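Glycosyl hydrolase, family 38 (Enterococcus faecalis, PDB 5KBP) probably hydrolyses alpha-mannosidic linkages in carbohydrates. Local coordinates at residues N310-E322 against F340-P352. Sequence-based numbering, arbitrary orientation.
Sequences NTKVQRQLENIAE and FDYAWKTLLQNHP. With SO4 (sulfate ion), chain F.
L317 and L347 interlock as reciprocal knobs between two antiparallel helices, whose axes approach to 11.2 Å at a signed crossing angle of -158°. L317 fits among F340, A343, W344 and L347, and L347 in turn among N310, V313, Q314 and L317. The two methyls of L317 divide the work: CD1 lies over one face of the W344 indole, 4.1 Å from the centroid of its six-membered ring, while CD2 rests on CB of A343. With its CG anti to the backbone N (chi1 178°), L347 reaches across to meet V313 tip to tip, CD1 to CG1 at 3.7 Å, and its CD2 packs on CG of Q314.

The rim of the indole is held as well. CG of E318 touches CH2 at the ring edge, the carboxylate lying nearly coplanar with the ring and its OE2 hydrogen-bonded to OG of S99, and NE1 of W344 donates to OE2 of E322 at 2.8 Å, meeting that oxygen from above the carboxylate plane. The same oxygen forms a salt bridge with R105, which probably favours the charged carboxylate. Further back along E322, CG makes a CH-pi contact over one face of F340, 3.8 Å from the ring centroid, and CB of A321 abuts the edge of that ring.

H351, in the type I turn L348-H351, sends NE2 to OD1 of N310 in a nearly straight bond (2.8 Å, 168°). OD1 lies in the imidazole plane, whereas the amide is turned steeply against the ring and the donor is tilted out of the carbonyl plane. OE1 of Q314 also approaches this ring obliquely, but is hydrogen-bonded to S99 and S102.

This buried pairing joins helices 304-332 and 337-348 of the alpha-mannosidase middle domain; helix 100-117 packs against E318, W344 and H351, and helix 362-393 against A343 and L347.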
loop_
_atom_site.group_PDB
_atom_site.type_symbol
_atom_site.label_atom_id
_atom_site.label_comp_id
_atom_site.label_asym_id
_atom_site.label_seq_id
_atom_site.Cartn_x
_atom_site.Cartn_y
_atom_site.Cartn_z
ATOM N N ASN A 310 7.511 12.063 -4.253
ATOM C CA ASN A 310 7.356 13.044 -3.185
ATOM C C ASN A 310 7.249 14.454 -3.753
ATOM O O ASN A 310 6.394 15.241 -3.332
ATOM C CB ASN A 310 8.523 12.944 -2.204
ATOM C CG ASN A 310 8.275 13.721 -0.929
ATOM O OD1 ASN A 310 7.132 13.888 -0.503
ATOM N ND2 ASN A 310 9.347 14.206 -0.314
ATOM N N THR A 311 8.111 14.788 -4.716
ATOM C CA THR A 311 8.014 16.082 -5.384
ATOM C C THR A 311 6.657 16.249 -6.058
ATOM O O THR A 311 6.042 17.319 -5.977
ATOM C CB THR A 311 9.143 16.234 -6.407
ATOM O OG1 THR A 311 10.405 16.279 -5.731
ATOM C CG2 THR A 311 8.967 17.509 -7.220
ATOM N N LYS A 312 6.165 15.193 -6.711
ATOM C CA LYS A 312 4.903 15.290 -7.439
ATOM C C LYS A 312 3.730 15.508 -6.492
ATOM O O LYS A 312 2.885 16.381 -6.722
ATOM C CB LYS A 312 4.691 14.032 -8.284
ATOM C CG LYS A 312 3.338 13.973 -8.969
ATOM C CD LYS A 312 3.260 12.821 -9.959
ATOM C CE LYS A 312 3.479 11.483 -9.272
ATOM N NZ LYS A 312 3.384 10.348 -10.232
ATOM N N VAL A 313 3.659 14.719 -5.416
ATOM C CA VAL A 313 2.536 14.825 -4.487
ATOM C C VAL A 313 2.574 16.156 -3.745
ATOM O O VAL A 313 1.529 16.761 -3.473
ATOM C CB VAL A 313 2.538 13.630 -3.516
ATOM C CG1 VAL A 313 1.413 13.759 -2.497
ATOM C CG2 VAL A 313 2.410 12.324 -4.284
ATOM N N GLN A 314 3.774 16.638 -3.411
ATOM C CA GLN A 314 3.891 17.903 -2.692
ATOM C C GLN A 314 3.416 19.071 -3.548
ATOM O O GLN A 314 2.668 19.935 -3.076
ATOM C CB GLN A 314 5.334 18.113 -2.234
ATOM C CG GLN A 314 5.732 17.261 -1.038
ATOM C CD GLN A 314 7.221 17.306 -0.765
ATOM O OE1 GLN A 314 7.657 17.189 0.380
ATOM N NE2 GLN A 314 8.010 17.469 -1.819
ATOM N N ARG A 315 3.839 19.114 -4.814
ATOM C CA ARG A 315 3.346 20.149 -5.720
ATOM C C ARG A 315 1.841 20.032 -5.924
ATOM O O ARG A 315 1.145 21.046 -6.049
ATOM C CB ARG A 315 4.072 20.064 -7.061
ATOM C CG ARG A 315 5.576 20.251 -6.965
ATOM C CD ARG A 315 5.929 21.654 -6.513
ATOM N NE ARG A 315 7.139 21.674 -5.697
ATOM C CZ ARG A 315 7.146 21.587 -4.370
ATOM N NH1 ARG A 315 8.294 21.611 -3.706
ATOM N NH2 ARG A 315 6.003 21.476 -3.705
ATOM N N GLN A 316 1.323 18.802 -5.950
ATOM C CA GLN A 316 -0.108 18.595 -6.138
ATOM C C GLN A 316 -0.919 19.190 -4.993
ATOM O O GLN A 316 -2.031 19.684 -5.210
ATOM C CB GLN A 316 -0.404 17.101 -6.281
ATOM C CG GLN A 316 -1.873 16.760 -6.455
ATOM C CD GLN A 316 -2.426 17.239 -7.780
ATOM O OE1 GLN A 316 -1.757 17.158 -8.809
ATOM N NE2 GLN A 316 -3.651 17.750 -7.760
ATOM N N LEU A 317 -0.382 19.160 -3.775
ATOM C CA LEU A 317 -1.086 19.691 -2.615
ATOM C C LEU A 317 -0.797 21.172 -2.391
ATOM O O LEU A 317 -1.725 21.974 -2.251
ATOM C CB LEU A 317 -0.716 18.887 -1.363
ATOM C CG LEU A 317 -1.187 17.432 -1.302
ATOM C CD1 LEU A 317 -0.661 16.741 -0.052
ATOM C CD2 LEU A 317 -2.704 17.366 -1.354
ATOM N N GLU A 318 0.483 21.550 -2.363
ATOM C CA GLU A 318 0.845 22.919 -2.007
ATOM C C GLU A 318 0.496 23.903 -3.117
ATOM O O GLU A 318 0.024 25.012 -2.844
ATOM C CB GLU A 318 2.338 23.002 -1.686
ATOM C CG GLU A 318 2.824 21.990 -0.667
ATOM C CD GLU A 318 4.329 21.812 -0.705
ATOM O OE1 GLU A 318 4.996 22.569 -1.441
ATOM O OE2 GLU A 318 4.842 20.913 -0.007
ATOM N N ASN A 319 0.722 23.518 -4.372
ATOM C CA ASN A 319 0.690 24.454 -5.485
ATOM C C ASN A 319 -0.453 24.207 -6.462
ATOM O O ASN A 319 -0.582 24.954 -7.437
ATOM C CB ASN A 319 2.028 24.411 -6.230
ATOM C CG ASN A 319 3.215 24.551 -5.296
ATOM O OD1 ASN A 319 3.961 23.598 -5.075
ATOM N ND2 ASN A 319 3.392 25.743 -4.739
ATOM N N ILE A 320 -1.283 23.191 -6.231
ATOM C CA ILE A 320 -2.415 22.922 -7.113
ATOM C C ILE A 320 -3.705 22.899 -6.303
ATOM O O ILE A 320 -4.548 23.794 -6.430
ATOM C CB ILE A 320 -2.235 21.599 -7.879
ATOM C CG1 ILE A 320 -0.880 21.556 -8.587
ATOM C CG2 ILE A 320 -3.359 21.420 -8.886
ATOM C CD1 ILE A 320 -0.721 22.597 -9.666
ATOM N N ALA A 321 -3.859 21.874 -5.459
ATOM C CA ALA A 321 -5.131 21.641 -4.781
ATOM C C ALA A 321 -5.478 22.779 -3.828
ATOM O O ALA A 321 -6.585 23.328 -3.876
ATOM C CB ALA A 321 -5.088 20.308 -4.035
ATOM N N GLU A 322 -4.545 23.144 -2.948
ATOM C CA GLU A 322 -4.830 24.187 -1.963
ATOM C C GLU A 322 -5.100 25.548 -2.594
ATOM O O GLU A 322 -6.083 26.198 -2.196
ATOM C CB GLU A 322 -3.692 24.256 -0.939
ATOM C CG GLU A 322 -3.671 23.098 0.045
ATOM C CD GLU A 322 -2.616 23.265 1.121
ATOM O OE1 GLU A 322 -1.787 24.190 1.003
ATOM O OE2 GLU A 322 -2.621 22.472 2.086
ATOM N N PHE A 340 -7.901 17.744 3.327
ATOM C CA PHE A 340 -6.507 18.168 3.236
ATOM C C PHE A 340 -5.694 17.642 4.411
ATOM O O PHE A 340 -4.526 17.269 4.245
ATOM C CB PHE A 340 -6.415 19.693 3.160
ATOM C CG PHE A 340 -6.559 20.239 1.768
ATOM C CD1 PHE A 340 -5.665 19.875 0.777
ATOM C CD2 PHE A 340 -7.574 21.127 1.454
ATOM C CE1 PHE A 340 -5.787 20.374 -0.507
ATOM C CE2 PHE A 340 -7.703 21.632 0.173
ATOM C CZ PHE A 340 -6.807 21.255 -0.809
ATOM N N ASP A 341 -6.294 17.605 5.602
ATOM C CA ASP A 341 -5.609 17.035 6.755
ATOM C C ASP A 341 -5.362 15.546 6.561
ATOM O O ASP A 341 -4.326 15.020 6.981
ATOM C CB ASP A 341 -6.424 17.294 8.024
ATOM C CG ASP A 341 -5.766 16.728 9.269
ATOM O OD1 ASP A 341 -4.784 17.331 9.754
ATOM O OD2 ASP A 341 -6.236 15.683 9.766
ATOM N N TYR A 342 -6.302 14.853 5.912
ATOM C CA TYR A 342 -6.126 13.433 5.631
ATOM C C TYR A 342 -5.063 13.209 4.562
ATOM O O TYR A 342 -4.292 12.246 4.637
ATOM C CB TYR A 342 -7.463 12.822 5.208
ATOM C CG TYR A 342 -7.396 11.381 4.762
ATOM C CD1 TYR A 342 -7.402 10.346 5.688
ATOM C CD2 TYR A 342 -7.353 11.054 3.414
ATOM C CE1 TYR A 342 -7.348 9.025 5.283
ATOM C CE2 TYR A 342 -7.299 9.737 2.999
ATOM C CZ TYR A 342 -7.298 8.726 3.937
ATOM O OH TYR A 342 -7.245 7.414 3.527
ATOM N N ALA A 343 -5.010 14.087 3.556
ATOM C CA ALA A 343 -4.001 13.948 2.510
ATOM C C ALA A 343 -2.609 14.272 3.037
ATOM O O ALA A 343 -1.631 13.606 2.675
ATOM C CB ALA A 343 -4.347 14.844 1.321
ATOM N N TRP A 344 -2.498 15.294 3.888
ATOM C CA TRP A 344 -1.187 15.697 4.388
ATOM C C TRP A 344 -0.608 14.658 5.341
ATOM O O TRP A 344 0.583 14.337 5.265
ATOM C CB TRP A 344 -1.279 17.063 5.066
ATOM C CG TRP A 344 -1.098 18.193 4.110
ATOM C CD1 TRP A 344 -2.060 19.037 3.641
ATOM C CD2 TRP A 344 0.127 18.592 3.485
ATOM N NE1 TRP A 344 -1.509 19.945 2.769
ATOM C CE2 TRP A 344 -0.167 19.692 2.655
ATOM C CE3 TRP A 344 1.443 18.129 3.550
ATOM C CZ2 TRP A 344 0.808 20.335 1.897
ATOM C CZ3 TRP A 344 2.408 18.767 2.797
ATOM C CH2 TRP A 344 2.087 19.858 1.982
ATOM N N LYS A 345 -1.433 14.130 6.249
ATOM C CA LYS A 345 -0.960 13.080 7.145
ATOM C C LYS A 345 -0.523 11.850 6.365
ATOM O O LYS A 345 0.490 11.222 6.696
ATOM C CB LYS A 345 -2.049 12.717 8.155
ATOM C CG LYS A 345 -2.286 13.778 9.216
ATOM C CD LYS A 345 -3.428 13.391 10.141
ATOM C CE LYS A 345 -3.665 14.462 11.194
ATOM N NZ LYS A 345 -4.944 14.245 11.927
ATOM N N THR A 346 -1.271 11.492 5.318
ATOM C CA THR A 346 -0.873 10.373 4.470
ATOM C C THR A 346 0.480 10.634 3.819
ATOM O O THR A 346 1.318 9.729 3.728
ATOM C CB THR A 346 -1.941 10.117 3.405
ATOM O OG1 THR A 346 -3.189 9.807 4.039
ATOM C CG2 THR A 346 -1.534 8.961 2.501
ATOM N N LEU A 347 0.716 11.870 3.372
ATOM C CA LEU A 347 2.000 12.195 2.758
ATOM C C LEU A 347 3.109 12.270 3.800
ATOM O O LEU A 347 4.232 11.813 3.551
ATOM C CB LEU A 347 1.900 13.511 1.987
ATOM C CG LEU A 347 3.199 13.981 1.329
ATOM C CD1 LEU A 347 3.688 12.960 0.313
ATOM C CD2 LEU A 347 3.021 15.348 0.686
ATOM N N LEU A 348 2.816 12.844 4.970
ATOM C CA LEU A 348 3.811 12.927 6.034
ATOM C C LEU A 348 4.233 11.556 6.545
ATOM O O LEU A 348 5.327 11.430 7.106
ATOM C CB LEU A 348 3.277 13.773 7.192
ATOM C CG LEU A 348 3.211 15.281 6.940
ATOM C CD1 LEU A 348 2.523 15.987 8.092
ATOM C CD2 LEU A 348 4.603 15.847 6.727
ATOM N N GLN A 349 3.397 10.531 6.368
ATOM C CA GLN A 349 3.777 9.184 6.776
ATOM C C GLN A 349 4.876 8.602 5.894
ATOM O O GLN A 349 5.483 7.594 6.269
ATOM C CB GLN A 349 2.553 8.267 6.774
ATOM C CG GLN A 349 1.570 8.560 7.898
ATOM C CD GLN A 349 0.239 7.856 7.721
ATOM O OE1 GLN A 349 0.146 6.837 7.035
ATOM N NE2 GLN A 349 -0.804 8.404 8.335
ATOM N N ASN A 350 5.135 9.205 4.736
ATOM C CA ASN A 350 6.291 8.868 3.915
ATOM C C ASN A 350 7.497 9.744 4.223
ATOM O O ASN A 350 8.546 9.573 3.593
ATOM C CB ASN A 350 5.946 8.987 2.427
ATOM C CG ASN A 350 5.162 7.799 1.915
ATOM O OD1 ASN A 350 5.091 6.762 2.569
ATOM N ND2 ASN A 350 4.577 7.941 0.732
ATOM N N HIS A 351 7.374 10.667 5.171
ATOM C CA HIS A 351 8.433 11.618 5.480
ATOM C C HIS A 351 9.311 11.298 6.695
ATOM O O HIS A 351 10.250 12.061 6.947
ATOM C CB HIS A 351 7.824 13.009 5.661
ATOM C CG HIS A 351 7.392 13.645 4.377
ATOM N ND1 HIS A 351 6.708 14.841 4.330
ATOM C CD2 HIS A 351 7.554 13.252 3.092
ATOM C CE1 HIS A 351 6.464 15.156 3.070
ATOM N NE2 HIS A 351 6.968 14.208 2.298
ATOM N N PRO A 352 9.075 10.236 7.482
ATOM C CA PRO A 352 10.109 9.838 8.447
ATOM C C PRO A 352 11.425 9.567 7.732
ATOM O O PRO A 352 11.445 9.052 6.613
ATOM C CB PRO A 352 9.533 8.572 9.086
ATOM C CG PRO A 352 8.079 8.791 9.042
ATOM C CD PRO A 352 7.822 9.493 7.734
HETATM S S SO4 F . -0.249 11.663 -11.905
HETATM O O1 SO4 F . -1.424 11.012 -11.333
HETATM O O2 SO4 F . -0.579 12.190 -13.225
HETATM O O3 SO4 F . 0.168 12.760 -11.038
HETATM O O4 SO4 F . 0.837 10.695 -12.023
#